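Local coordinates for chitin biosynthesis protein CHS5 (Saccharomyces cerevisiae, PDB 4IN3) that serves in the exomer cargo adaptor, which exports selected cargo such as the chitin synthase CHS3 from the trans-Golgi network, at residues V11-A23 / T26-L40. Numbering follows the deposited sequence.
Sequences VLLTVGKLDASLA and TTQDHHVIEFPTVLL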
ATOM      1  N   VAL A  11       8.525 -33.893  -9.622  1.00 77.13           N
ATOM      2  CA  VAL A  11       8.179 -32.702 -10.392  1.00 83.23           C
ATOM      3  C   VAL A  11       9.365 -32.191 -11.202  1.00 88.76           C
ATOM      4  O   VAL A  11      10.516 -32.344 -10.799  1.00 85.20           O
ATOM      5  CB  VAL A  11       7.698 -31.553  -9.487  1.00 90.91           C
ATOM      6  CG1 VAL A  11       7.463 -30.289 -10.309  1.00104.11           C
ATOM      7  CG2 VAL A  11       6.432 -31.943  -8.742  1.00 87.27           C
ATOM      8  N   LEU A  12       9.077 -31.588 -12.351  1.00 85.47           N
ATOM      9  CA  LEU A  12      10.091 -30.858 -13.101  1.00 71.95           C
ATOM     10  C   LEU A  12       9.792 -29.366 -12.991  1.00 74.42           C
ATOM     11  O   LEU A  12       8.641 -28.942 -13.118  1.00 84.27           O
ATOM     12  CB  LEU A  12      10.118 -31.285 -14.571  1.00 65.39           C
ATOM     13  CG  LEU A  12      11.253 -32.226 -14.983  1.00 77.85           C
ATOM     14  CD1 LEU A  12      11.051 -33.626 -14.418  1.00 92.59           C
ATOM     15  CD2 LEU A  12      11.392 -32.260 -16.498  1.00 75.58           C
ATOM     16  N   LEU A  13      10.821 -28.569 -12.729  1.00 73.36           N
ATOM     17  CA  LEU A  13      10.637 -27.126 -12.639  1.00 74.54           C
ATOM     18  C   LEU A  13      11.689 -26.394 -13.466  1.00 78.26           C
ATOM     19  O   LEU A  13      12.799 -26.895 -13.674  1.00 75.99           O
ATOM     20  CB  LEU A  13      10.668 -26.654 -11.181  1.00 72.76           C
ATOM     21  CG  LEU A  13       9.578 -27.201 -10.253  1.00 69.41           C
ATOM     22  CD1 LEU A  13      10.065 -28.431  -9.498  1.00 65.14           C
ATOM     23  CD2 LEU A  13       9.089 -26.125  -9.285  1.00 71.67           C
ATOM     24  N   THR A  14      11.325 -25.212 -13.950  1.00 74.50           N
ATOM     25  CA  THR A  14      12.236 -24.398 -14.741  1.00 77.62           C
ATOM     26  C   THR A  14      12.711 -23.203 -13.922  1.00 83.60           C
ATOM     27  O   THR A  14      11.903 -22.480 -13.334  1.00 87.12           O
ATOM     28  CB  THR A  14      11.566 -23.899 -16.036  1.00 69.62           C
ATOM     29  OG1 THR A  14      11.009 -25.011 -16.750  1.00 85.00           O
ATOM     30  CG2 THR A  14      12.583 -23.187 -16.918  1.00 61.23           C
ATOM     31  N   VAL A  15      14.026 -22.999 -13.890  1.00 70.88           N
ATOM     32  CA  VAL A  15      14.615 -21.909 -13.115  1.00 75.58           C
ATOM     33  C   VAL A  15      14.485 -20.568 -13.854  1.00 84.34           C
ATOM     34  O   VAL A  15      15.097 -20.364 -14.903  1.00 83.20           O
ATOM     35  CB  VAL A  15      16.094 -22.192 -12.781  1.00 80.95           C
ATOM     36  CG1 VAL A  15      16.655 -21.097 -11.897  1.00 75.36           C
ATOM     37  CG2 VAL A  15      16.229 -23.555 -12.104  1.00 85.13           C
ATOM     38  N   GLY A  16      13.684 -19.665 -13.291  1.00 97.56           N
ATOM     39  CA  GLY A  16      13.351 -18.390 -13.916  1.00101.72           C
ATOM     40  C   GLY A  16      14.174 -17.216 -13.410  1.00107.32           C
ATOM     41  O   GLY A  16      15.362 -17.380 -13.116  1.00114.24           O
ATOM     42  N   LYS A  17      13.549 -16.036 -13.320  1.00105.30           N
ATOM     43  CA  LYS A  17      14.200 -14.837 -12.778  1.00109.02           C
ATOM     44  C   LYS A  17      14.833 -15.155 -11.423  1.00115.34           C
ATOM     45  O   LYS A  17      14.215 -15.798 -10.567  1.00116.24           O
ATOM     46  CB  LYS A  17      13.195 -13.686 -12.631  1.00104.62           C
ATOM     47  CG  LYS A  17      13.806 -12.293 -12.772  1.00115.34           C
ATOM     48  CD  LYS A  17      12.737 -11.202 -12.757  1.00119.62           C
ATOM     49  CE  LYS A  17      12.753 -10.422 -11.451  1.00121.32           C
ATOM     50  NZ  LYS A  17      11.718  -9.350 -11.427  1.00114.77           N
ATOM     51  N   LEU A  18      16.068 -14.710 -11.225  1.00112.42           N
ATOM     52  CA  LEU A  18      16.833 -15.177 -10.074  1.00109.78           C
ATOM     53  C   LEU A  18      17.452 -14.046  -9.245  1.00129.33           C
ATOM     54  O   LEU A  18      17.814 -12.996  -9.775  1.00139.71           O
ATOM     55  CB  LEU A  18      17.899 -16.171 -10.552  1.00 96.25           C
ATOM     56  CG  LEU A  18      19.014 -16.654  -9.625  1.00 87.72           C
ATOM     57  CD1 LEU A  18      19.251 -18.154  -9.762  1.00 75.07           C
ATOM     58  CD2 LEU A  18      20.295 -15.894  -9.925  1.00 93.65           C
ATOM     59  N   ASP A  19      17.565 -14.276  -7.938  1.00134.84           N
ATOM     60  CA  ASP A  19      18.154 -13.317  -7.014  1.00131.67           C
ATOM     61  C   ASP A  19      19.305 -14.008  -6.283  1.00130.26           C
ATOM     62  O   ASP A  19      19.638 -15.152  -6.603  1.00130.04           O
ATOM     63  CB  ASP A  19      17.083 -12.833  -6.029  1.00129.29           C
ATOM     64  CG  ASP A  19      17.545 -11.661  -5.190  1.00127.44           C
ATOM     65  OD1 ASP A  19      18.508 -10.984  -5.611  1.00129.92           O
ATOM     66  OD2 ASP A  19      16.954 -11.415  -4.117  1.00123.15           O
ATOM     67  N   ALA A  20      19.938 -13.310  -5.341  1.00132.91           N
ATOM     68  CA  ALA A  20      20.879 -13.949  -4.429  1.00131.16           C
ATOM     69  C   ALA A  20      20.041 -14.691  -3.398  1.00121.96           C
ATOM     70  O   ALA A  20      20.434 -15.731  -2.871  1.00107.91           O
ATOM     71  CB  ALA A  20      21.754 -12.923  -3.749  1.00132.20           C
ATOM     72  N   SER A  21      18.862 -14.134  -3.134  1.00123.76           N
ATOM     73  CA  SER A  21      17.911 -14.673  -2.168  1.00118.79           C
ATOM     74  C   SER A  21      17.014 -15.755  -2.763  1.00112.75           C
ATOM     75  O   SER A  21      16.959 -16.880  -2.260  1.00 98.45           O
ATOM     76  CB  SER A  21      17.038 -13.540  -1.606  1.00120.07           C
ATOM     77  OG  SER A  21      16.071 -14.034  -0.698  1.00124.96           O
ATOM     78  N   LEU A  22      16.314 -15.414  -3.840  1.00120.74           N
ATOM     79  CA  LEU A  22      15.283 -16.299  -4.357  1.00113.98           C
ATOM     80  C   LEU A  22      15.398 -16.605  -5.843  1.00113.75           C
ATOM     81  O   LEU A  22      15.780 -15.754  -6.648  1.00122.26           O
ATOM     82  CB  LEU A  22      13.900 -15.702  -4.104  1.00104.08           C
ATOM     83  CG  LEU A  22      13.490 -15.305  -2.692  1.00107.27           C
ATOM     84  CD1 LEU A  22      12.224 -14.475  -2.748  1.00111.76           C
ATOM     85  CD2 LEU A  22      13.284 -16.526  -1.800  1.00109.58           C
ATOM     86  N   ALA A  23      15.051 -17.839  -6.190  1.00106.95           N
ATOM     87  CA  ALA A  23      14.774 -18.207  -7.563  1.00102.03           C
ATOM     88  C   ALA A  23      13.260 -18.337  -7.651  1.00 93.75           C
ATOM     89  O   ALA A  23      12.596 -18.709  -6.677  1.00 88.41           O
ATOM     90  CB  ALA A  23      15.438 -19.507  -7.924  1.00 98.57           C
ATOM     91  N   THR A  26       8.989 -22.345 -12.272  1.00 77.62           N
ATOM     92  CA  THR A  26       7.709 -22.535 -12.945  1.00 78.51           C
ATOM     93  C   THR A  26       7.497 -23.983 -13.368  1.00 82.00           C
ATOM     94  O   THR A  26       8.405 -24.626 -13.899  1.00 88.56           O
ATOM     95  CB  THR A  26       7.564 -21.628 -14.183  1.00 73.37           C
ATOM     96  OG1 THR A  26       8.535 -21.994 -15.170  1.00 86.26           O
ATOM     97  CG2 THR A  26       7.747 -20.161 -13.807  1.00 58.59           C
ATOM     98  N   THR A  27       6.295 -24.491 -13.122  1.00 77.25           N
ATOM     99  CA  THR A  27       5.916 -25.818 -13.588  1.00 66.70           C
ATOM    100  C   THR A  27       5.087 -25.705 -14.867  1.00 72.19           C
ATOM    101  O   THR A  27       4.773 -24.601 -15.314  1.00 67.63           O
ATOM    102  CB  THR A  27       5.126 -26.585 -12.518  1.00 64.97           C
ATOM    103  OG1 THR A  27       4.101 -25.736 -11.987  1.00 70.92           O
ATOM    104  CG2 THR A  27       6.046 -27.017 -11.392  1.00 65.77           C
ATOM    105  N   GLN A  28       4.733 -26.846 -15.452  1.00 82.08           N
ATOM    106  CA  GLN A  28       3.943 -26.851 -16.680  1.00 77.58           C
ATOM    107  C   GLN A  28       2.452 -26.708 -16.389  1.00 72.14           C
ATOM    108  O   GLN A  28       1.663 -26.408 -17.285  1.00 73.78           O
ATOM    109  CB  GLN A  28       4.230 -28.104 -17.512  1.00 85.56           C
ATOM    110  CG  GLN A  28       5.491 -27.996 -18.364  1.00104.22           C
ATOM    111  CD  GLN A  28       6.423 -29.176 -18.185  1.00125.55           C
ATOM    112  OE1 GLN A  28       6.241 -29.995 -17.283  1.00130.55           O
ATOM    113  NE2 GLN A  28       7.431 -29.270 -19.045  1.00131.26           N
ATOM    114  N   ASP A  29       2.080 -26.907 -15.128  1.00 74.25           N
ATOM    115  CA  ASP A  29       0.700 -26.716 -14.683  1.00 81.74           C
ATOM    116  C   ASP A  29       0.488 -25.292 -14.162  1.00 82.48           C
ATOM    117  O   ASP A  29      -0.548 -24.971 -13.593  1.00 98.10           O
ATOM    118  CB  ASP A  29       0.281 -27.777 -13.657  1.00 97.69           C
ATOM    119  CG  ASP A  29       1.367 -28.083 -12.651  1.00123.65           C
ATOM    120  OD1 ASP A  29       1.948 -27.131 -12.090  1.00135.52           O
ATOM    121  OD2 ASP A  29       1.635 -29.283 -12.422  1.00132.29           O
ATOM    122  N   HIS A  30       1.507 -24.461 -14.359  1.00 65.69           N
ATOM    123  CA  HIS A  30       1.477 -23.032 -14.039  1.00 68.14           C
ATOM    124  C   HIS A  30       1.427 -22.667 -12.556  1.00 73.47           C
ATOM    125  O   HIS A  30       0.738 -21.721 -12.154  1.00 43.41           O
ATOM    126  CB  HIS A  30       0.361 -22.322 -14.809  1.00 77.26           C
ATOM    127  CG  HIS A  30       0.376 -22.601 -16.281  1.00 92.08           C
ATOM    128  ND1 HIS A  30       1.429 -22.242 -17.095  1.00 97.34           N
ATOM    129  CD2 HIS A  30      -0.528 -23.211 -17.083  1.00 91.21           C
ATOM    130  CE1 HIS A  30       1.171 -22.615 -18.337  1.00 99.85           C
ATOM    131  NE2 HIS A  30      -0.011 -23.205 -18.357  1.00 98.35           N
ATOM    132  N   HIS A  31       2.176 -23.421 -11.756  1.00 65.69           N
ATOM    133  CA  HIS A  31       2.519 -22.998 -10.405  1.00 63.57           C
ATOM    134  C   HIS A  31       3.783 -22.128 -10.478  1.00 66.80           C
ATOM    135  O   HIS A  31       4.713 -22.421 -11.237  1.00 57.12           O
ATOM    136  CB  HIS A  31       2.797 -24.200  -9.507  1.00 66.11           C
ATOM    137  CG  HIS A  31       1.590 -25.019  -9.189  1.00 78.21           C
ATOM    138  ND1 HIS A  31       1.500 -26.357  -9.494  1.00 85.84           N
ATOM    139  CD2 HIS A  31       0.430 -24.692  -8.571  1.00 82.13           C
ATOM    140  CE1 HIS A  31       0.332 -26.821  -9.093  1.00 89.93           C
ATOM    141  NE2 HIS A  31      -0.337 -25.829  -8.527  1.00 86.70           N
ATOM    142  N   VAL A  32       3.818 -21.050  -9.703  1.00 70.43           N
ATOM    143  CA  VAL A  32       5.032 -20.247  -9.590  1.00 72.01           C
ATOM    144  C   VAL A  32       5.520 -20.284  -8.145  1.00 71.57           C
ATOM    145  O   VAL A  32       4.782 -19.939  -7.220  1.00 73.14           O
ATOM    146  CB  VAL A  32       4.827 -18.798 -10.083  1.00 71.91           C
ATOM    147  CG1 VAL A  32       6.061 -17.954  -9.788  1.00 77.04           C
ATOM    148  CG2 VAL A  32       4.523 -18.799 -11.575  1.00 70.65           C
ATOM    149  N   ILE A  33       6.765 -20.703  -7.952  1.00 72.61           N
ATOM    150  CA  ILE A  33       7.265 -20.978  -6.609  1.00 73.03           C
ATOM    151  C   ILE A  33       8.468 -20.122  -6.228  1.00 75.12           C
ATOM    152  O   ILE A  33       9.442 -20.040  -6.976  1.00 72.18           O
ATOM    153  CB  ILE A  33       7.639 -22.471  -6.455  1.00 76.64           C
ATOM    154  CG1 ILE A  33       6.386 -23.346  -6.519  1.00 90.92           C
ATOM    155  CG2 ILE A  33       8.386 -22.725  -5.152  1.00 71.61           C
ATOM    156  CD1 ILE A  33       6.674 -24.833  -6.440  1.00 93.38           C
ATOM    157  N   GLU A  34       8.388 -19.477  -5.066  1.00 78.05           N
ATOM    158  CA  GLU A  34       9.531 -18.768  -4.507  1.00 78.36           C
ATOM    159  C   GLU A  34      10.408 -19.769  -3.762  1.00 67.54           C
ATOM    160  O   GLU A  34       9.952 -20.439  -2.835  1.00 64.88           O
ATOM    161  CB  GLU A  34       9.076 -17.644  -3.572  1.00 93.20           C
ATOM    162  CG  GLU A  34       8.250 -16.573  -4.257  1.00112.12           C
ATOM    163  CD  GLU A  34       8.485 -15.190  -3.676  1.00128.81           C
ATOM    164  OE1 GLU A  34       7.958 -14.903  -2.579  1.00130.65           O
ATOM    165  OE2 GLU A  34       9.208 -14.396  -4.315  1.00136.28           O
ATOM    166  N   PHE A  35      11.668 -19.873  -4.166  1.00 64.61           N
ATOM    167  CA  PHE A  35      12.537 -20.909  -3.619  1.00 67.06           C
ATOM    168  C   PHE A  35      13.916 -20.369  -3.247  1.00 76.38           C
ATOM    169  O   PHE A  35      14.481 -19.566  -3.980  1.00 72.13           O
ATOM    170  CB  PHE A  35      12.668 -22.045  -4.633  1.00 69.92           C
ATOM    171  CG  PHE A  35      13.135 -23.341  -4.041  1.00 68.65           C
ATOM    172  CD1 PHE A  35      12.272 -24.125  -3.295  1.00 74.32           C
ATOM    173  CD2 PHE A  35      14.431 -23.788  -4.245  1.00 57.99           C
ATOM    174  CE1 PHE A  35      12.694 -25.322  -2.754  1.00 72.80           C
ATOM    175  CE2 PHE A  35      14.861 -24.989  -3.705  1.00 59.05           C
ATOM    176  CZ  PHE A  35      13.990 -25.758  -2.958  1.00 65.33           C
ATOM    177  N   PRO A  36      14.457 -20.805  -2.095  1.00 84.68           N
ATOM    178  CA  PRO A  36      15.799 -20.373  -1.678  1.00 79.02           C
ATOM    179  C   PRO A  36      16.872 -20.784  -2.688  1.00 81.09           C
ATOM    180  O   PRO A  36      17.010 -21.970  -2.992  1.00 85.13           O
ATOM    181  CB  PRO A  36      16.011 -21.116  -0.356  1.00 72.72           C
ATOM    182  CG  PRO A  36      14.632 -21.365   0.155  1.00 81.95           C
ATOM    183  CD  PRO A  36      13.795 -21.625  -1.065  1.00 84.93           C
ATOM    184  N   THR A  37      17.624 -19.809  -3.195  1.00 76.76           N
ATOM    185  CA  THR A  37      18.643 -20.064  -4.210  1.00 73.96           C
ATOM    186  C   THR A  37      19.786 -20.911  -3.652  1.00 77.85           C
ATOM    187  O   THR A  37      20.468 -21.621  -4.396  1.00 76.05           O
ATOM    188  CB  THR A  37      19.224 -18.746  -4.766  1.00 76.67           C
ATOM    189  OG1 THR A  37      18.192 -17.754  -4.848  1.00 82.96           O
ATOM    190  CG2 THR A  37      19.834 -18.965  -6.146  1.00 74.00           C
ATOM    191  N   VAL A  38      19.979 -20.836  -2.339  1.00 85.36           N
ATOM    192  CA  VAL A  38      21.077 -21.530  -1.676  1.00 93.21           C
ATOM    193  C   VAL A  38      20.799 -23.028  -1.537  1.00 89.97           C
ATOM    194  O   VAL A  38      21.697 -23.807  -1.215  1.00 79.87           O
ATOM    195  CB  VAL A  38      21.362 -20.923  -0.284  1.00 98.43           C
ATOM    196  CG1 VAL A  38      20.410 -21.496   0.761  1.00 92.48           C
ATOM    197  CG2 VAL A  38      22.813 -21.139   0.111  1.00102.71           C
ATOM    198  N   LEU A  39      19.553 -23.424  -1.782  1.00 96.00           N
ATOM    199  CA  LEU A  39      19.178 -24.833  -1.728  1.00 96.12           C
ATOM    200  C   LEU A  39      19.209 -25.469  -3.113  1.00 92.92           C
ATOM    201  O   LEU A  39      19.230 -26.693  -3.241  1.00 90.83           O
ATOM    202  CB  LEU A  39      17.803 -25.005  -1.080  1.00 87.24           C
ATOM    203  CG  LEU A  39      17.806 -24.757   0.428  1.00 76.94           C
ATOM    204  CD1 LEU A  39      16.390 -24.581   0.955  1.00 68.86           C
ATOM    205  CD2 LEU A  39      18.509 -25.904   1.142  1.00 75.00           C
ATOM    206  N   LEU A  40      19.211 -24.635  -4.150  1.00 87.93           N
ATOM    207  CA  LEU A  40      19.377 -25.129  -5.506  1.00 86.82           C
ATOM    208  C   LEU A  40      20.805 -25.652  -5.662  1.00101.31           C
ATOM    209  O   LEU A  40      21.711 -25.214  -4.944  1.00109.17           O
ATOM    210  CB  LEU A  40      19.116 -24.016  -6.516  1.00 77.71           C
ATOM    211  CG  LEU A  40      17.694 -23.461  -6.587  1.00 76.71           C
ATOM    212  CD1 LEU A  40      17.605 -22.401  -7.676  1.00 79.10           C
ATOM    213  CD2 LEU A  40      16.685 -24.571  -6.837  1.00 74.70           C
TER
HETATM  214  O   HOH W   1       6.163 -29.165 -14.386  1.00 48.42           O
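Thr14 and Thr26 form an antiparallel hydrogen-bonded pair, Thr14 N to Thr26 O at 3.0 Å and Thr26 N to Thr14 O at 3.1 Å, and Ala23 exchanges two bonds with Phe35, beyond which Thr37 N donates almost straight to Ser21 O (173° at the hydrogen). Thr27 turns its methyl against Leu13, the two side chains lying alongside each other with CG2 3.7 Å from Leu13 CG. That methyl also meets Val11 CG1, while Thr27 OG1, held between the backbone N and the carbonyl carbon (chi1 48°), donates to Asp29 OD1 and accepts from His31 N across the turn. Strands 9-18, 22-26 and 32-36 follow one another as an antiparallel meander in the N-terminal domain of CHS5. Leu13 CD2 also reaches across the middle strand to Ile33 CD1 at 3.9 Å, the side chains crossing at about a right angle. At the other end Ala23 CB packs on Leu40 CD1 at 3.6 Å, and Leu18 CD1 touches the methyl of Thr37. Leu22 CD1 lies against the carboxylate of Glu34, 3.4 Å from OE2. A water accepts from Gln28 N and donates to Leu12 O and Gln28 OE1, tying the turn to the first strand. Thr26 OG1 hydrogen-bonds Asn378 of a BCH1 chain, and Phe35 packs on Met52 of the second CHS5 subunit.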